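Local atomic coordinates of UlvanLyase-PL25 (Pseudoalteromonas sp. PLSV, PDB entry 5UAS), a protein that cleaves ulvan, the sulfated cell-wall polysaccharide of green seaweeds, as a lyase of polysaccharide lyase family 25. Residues D238-W243 against R252-E257. Numbering follows the deposited sequence.
Sequences DYHVCW and RGHTTE. With ZN (zinc ion), chain E; 83Y (3-O-sulfo-alpha-L-rhamnopyranose), chain C.
His240 NE2, Cys242 SG and His254 NE2 converge on one zinc ion, with His254 NE2 lying 1.9 Å from the metal and His184 supplying the fourth ligand. The planes of the two imidazoles from these segments stand 87° apart, nearly perpendicular to each other. With CG anti to the backbone N (chi1 168°), His240 also turns ND1 onto the backbone O of Glu257, 2.8 Å away and near the ring plane, which fixes the ring's rotation while NE2 serves the metal. That same Glu257 O accepts from Val241 N at 3.1 Å on the opposite face of its carbonyl plane, so two donors grip it. Trp243 NE1 donates to Glu257 OE1 at 2.9 Å in a fairly straight bond (161°); the oxygen lies near the indole plane, while the N-H comes from above the plane of the carboxylate, whose OE2 is held by His259. A leucine in place of Trp243 would probably leave OE1 without this donor and the carboxylate less firmly fixed. In this beta-propeller, strand 232-243 runs into the loop that doubles back to antiparallel strand 258-267. At the far edge of its ring, His254 ND1 makes a weak bond of 3.0 Å to sulfate O2S of the bound rhamnose, consistent with a structural zinc that holds a substrate-binding histidine in position. One water accepts from both Trp243 N and Thr255 N, bridging the backbones. Val241 CG1 sits over one indole face, offset toward the rim, while Trp243 CB packs 3.4 Å from Gly253 O.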
loop_
_atom_site.group_PDB
_atom_site.type_symbol
_atom_site.label_atom_id
_atom_site.label_comp_id
_atom_site.label_asym_id
_atom_site.label_seq_id
_atom_site.Cartn_x
_atom_site.Cartn_y
_atom_site.Cartn_z
ATOM N N ASP A 238 10.763 3.963 4.109
ATOM C CA ASP A 238 11.702 3.601 5.159
ATOM C C ASP A 238 12.834 2.777 4.557
ATOM O O ASP A 238 12.786 2.364 3.394
ATOM C CB ASP A 238 11.023 2.906 6.376
ATOM C CG ASP A 238 10.339 1.584 6.054
ATOM O OD1 ASP A 238 9.917 1.379 4.904
ATOM O OD2 ASP A 238 10.184 0.765 7.011
ATOM N N TYR A 239 13.893 2.602 5.345
ATOM C CA TYR A 239 15.107 1.943 4.890
ATOM C C TYR A 239 15.195 0.529 5.452
ATOM O O TYR A 239 14.977 0.310 6.641
ATOM C CB TYR A 239 16.343 2.746 5.326
ATOM C CG TYR A 239 17.663 2.082 5.012
ATOM C CD1 TYR A 239 18.184 2.109 3.726
ATOM C CD2 TYR A 239 18.395 1.441 6.016
ATOM C CE1 TYR A 239 19.395 1.501 3.445
ATOM C CE2 TYR A 239 19.615 0.844 5.742
ATOM C CZ TYR A 239 20.103 0.875 4.457
ATOM O OH TYR A 239 21.317 0.268 4.193
ATOM N N HIS A 240 15.567 -0.425 4.599
ATOM C CA HIS A 240 15.747 -1.815 4.997
ATOM C C HIS A 240 17.242 -2.124 5.022
ATOM O O HIS A 240 17.931 -1.994 3.999
ATOM C CB HIS A 240 14.997 -2.742 4.031
ATOM C CG HIS A 240 15.330 -4.203 4.177
ATOM N ND1 HIS A 240 15.352 -4.847 5.397
ATOM C CD2 HIS A 240 15.611 -5.151 3.246
ATOM C CE1 HIS A 240 15.658 -6.124 5.214
ATOM N NE2 HIS A 240 15.818 -6.334 3.917
ATOM N N VAL A 241 17.748 -2.505 6.193
ATOM C CA VAL A 241 19.113 -3.006 6.310
ATOM C C VAL A 241 19.073 -4.460 5.856
ATOM O O VAL A 241 18.643 -5.345 6.604
ATOM C CB VAL A 241 19.659 -2.875 7.736
ATOM C CG1 VAL A 241 21.156 -3.155 7.754
ATOM C CG2 VAL A 241 19.332 -1.501 8.321
ATOM N N CYS A 242 19.499 -4.714 4.619
ATOM C CA CYS A 242 19.362 -6.046 4.032
ATOM C C CYS A 242 20.654 -6.822 4.280
ATOM O O CYS A 242 21.583 -6.821 3.466
ATOM C CB CYS A 242 19.016 -5.955 2.550
ATOM S SG CYS A 242 18.396 -7.521 1.863
ATOM N N TRP A 243 20.694 -7.510 5.420
ATOM C CA TRP A 243 21.906 -8.186 5.871
ATOM C C TRP A 243 22.213 -9.405 5.012
ATOM O O TRP A 243 21.318 -10.177 4.645
ATOM C CB TRP A 243 21.770 -8.637 7.332
ATOM C CG TRP A 243 21.798 -7.543 8.348
ATOM C CD1 TRP A 243 20.731 -7.026 9.039
ATOM C CD2 TRP A 243 22.953 -6.824 8.798
ATOM N NE1 TRP A 243 21.160 -6.030 9.889
ATOM C CE2 TRP A 243 22.516 -5.883 9.755
ATOM C CE3 TRP A 243 24.318 -6.879 8.484
ATOM C CZ2 TRP A 243 23.400 -5.021 10.415
ATOM C CZ3 TRP A 243 25.192 -6.007 9.136
ATOM C CH2 TRP A 243 24.728 -5.092 10.080
ATOM N N ARG A 252 23.216 -12.731 13.192
ATOM C CA ARG A 252 21.772 -12.950 13.170
ATOM C C ARG A 252 21.261 -13.192 11.756
ATOM O O ARG A 252 20.223 -13.838 11.571
ATOM C CB ARG A 252 21.054 -11.758 13.804
ATOM C CG ARG A 252 19.526 -11.880 13.928
ATOM C CD ARG A 252 18.990 -10.628 14.610
ATOM N NE ARG A 252 17.534 -10.587 14.772
ATOM C CZ ARG A 252 16.909 -9.618 15.438
ATOM N NH1 ARG A 252 17.619 -8.642 15.990
ATOM N NH2 ARG A 252 15.592 -9.620 15.566
ATOM N N GLY A 253 21.967 -12.691 10.752
ATOM C CA GLY A 253 21.577 -12.953 9.383
ATOM C C GLY A 253 20.492 -12.000 8.902
ATOM O O GLY A 253 20.301 -10.900 9.429
ATOM N N HIS A 254 19.756 -12.451 7.894
ATOM C CA HIS A 254 18.828 -11.578 7.189
ATOM C C HIS A 254 17.470 -11.590 7.882
ATOM O O HIS A 254 16.851 -12.643 8.050
ATOM C CB HIS A 254 18.707 -12.000 5.729
ATOM C CG HIS A 254 17.722 -11.177 4.959
ATOM N ND1 HIS A 254 16.405 -11.548 4.813
ATOM C CD2 HIS A 254 17.852 -9.985 4.330
ATOM C CE1 HIS A 254 15.771 -10.629 4.106
ATOM N NE2 HIS A 254 16.629 -9.674 3.794
ATOM N N THR A 255 17.018 -10.416 8.285
ATOM C CA THR A 255 15.738 -10.190 8.937
ATOM C C THR A 255 14.937 -9.197 8.097
ATOM O O THR A 255 15.335 -8.840 6.986
ATOM C CB THR A 255 15.961 -9.626 10.330
ATOM O OG1 THR A 255 16.633 -8.367 10.188
ATOM C CG2 THR A 255 16.833 -10.573 11.165
ATOM N N THR A 256 13.806 -8.738 8.643
ATOM C CA THR A 256 13.065 -7.623 8.056
ATOM C C THR A 256 13.470 -6.267 8.647
ATOM O O THR A 256 12.695 -5.309 8.535
ATOM C CB THR A 256 11.548 -7.818 8.211
ATOM O OG1 THR A 256 11.172 -7.758 9.597
ATOM C CG2 THR A 256 11.106 -9.167 7.610
ATOM N N GLU A 257 14.654 -6.167 9.264
ATOM C CA GLU A 257 15.068 -4.926 9.924
ATOM C C GLU A 257 14.890 -3.719 9.005
ATOM O O GLU A 257 15.466 -3.660 7.911
ATOM C CB GLU A 257 16.525 -5.028 10.387
ATOM C CG GLU A 257 17.048 -3.726 11.004
ATOM C CD GLU A 257 18.429 -3.853 11.650
ATOM O OE1 GLU A 257 19.034 -4.949 11.612
ATOM O OE2 GLU A 257 18.904 -2.841 12.207
HETATM ZN ZN ZN E . 16.469 -7.976 2.870
HETATM C C1 83Y C . 14.002 -13.687 0.455
HETATM C C2 83Y C . 13.254 -14.007 1.741
HETATM C C3 83Y C . 12.498 -12.786 2.237
HETATM C C4 83Y C . 11.514 -12.325 1.164
HETATM C C5 83Y C . 12.354 -12.004 -0.078
HETATM C C6 83Y C . 11.527 -11.521 -1.255
HETATM O O1 83Y C . 15.036 -12.731 0.727
HETATM O O1S 83Y C . 11.462 -12.628 5.875
HETATM O O2 83Y C . 12.343 -15.086 1.522
HETATM O O2S 83Y C . 13.749 -12.867 5.112
HETATM O O3 83Y C . 11.871 -13.072 3.487
HETATM O O3S 83Y C . 12.471 -10.900 4.541
HETATM O O5 83Y C . 13.082 -13.166 -0.513
HETATM S S 83Y C . 12.401 -12.364 4.755
HETATM O O4 83Y C . 10.803 -11.164 1.622
HETATM O O HOH W 1 18.071 -8.086 7.125
#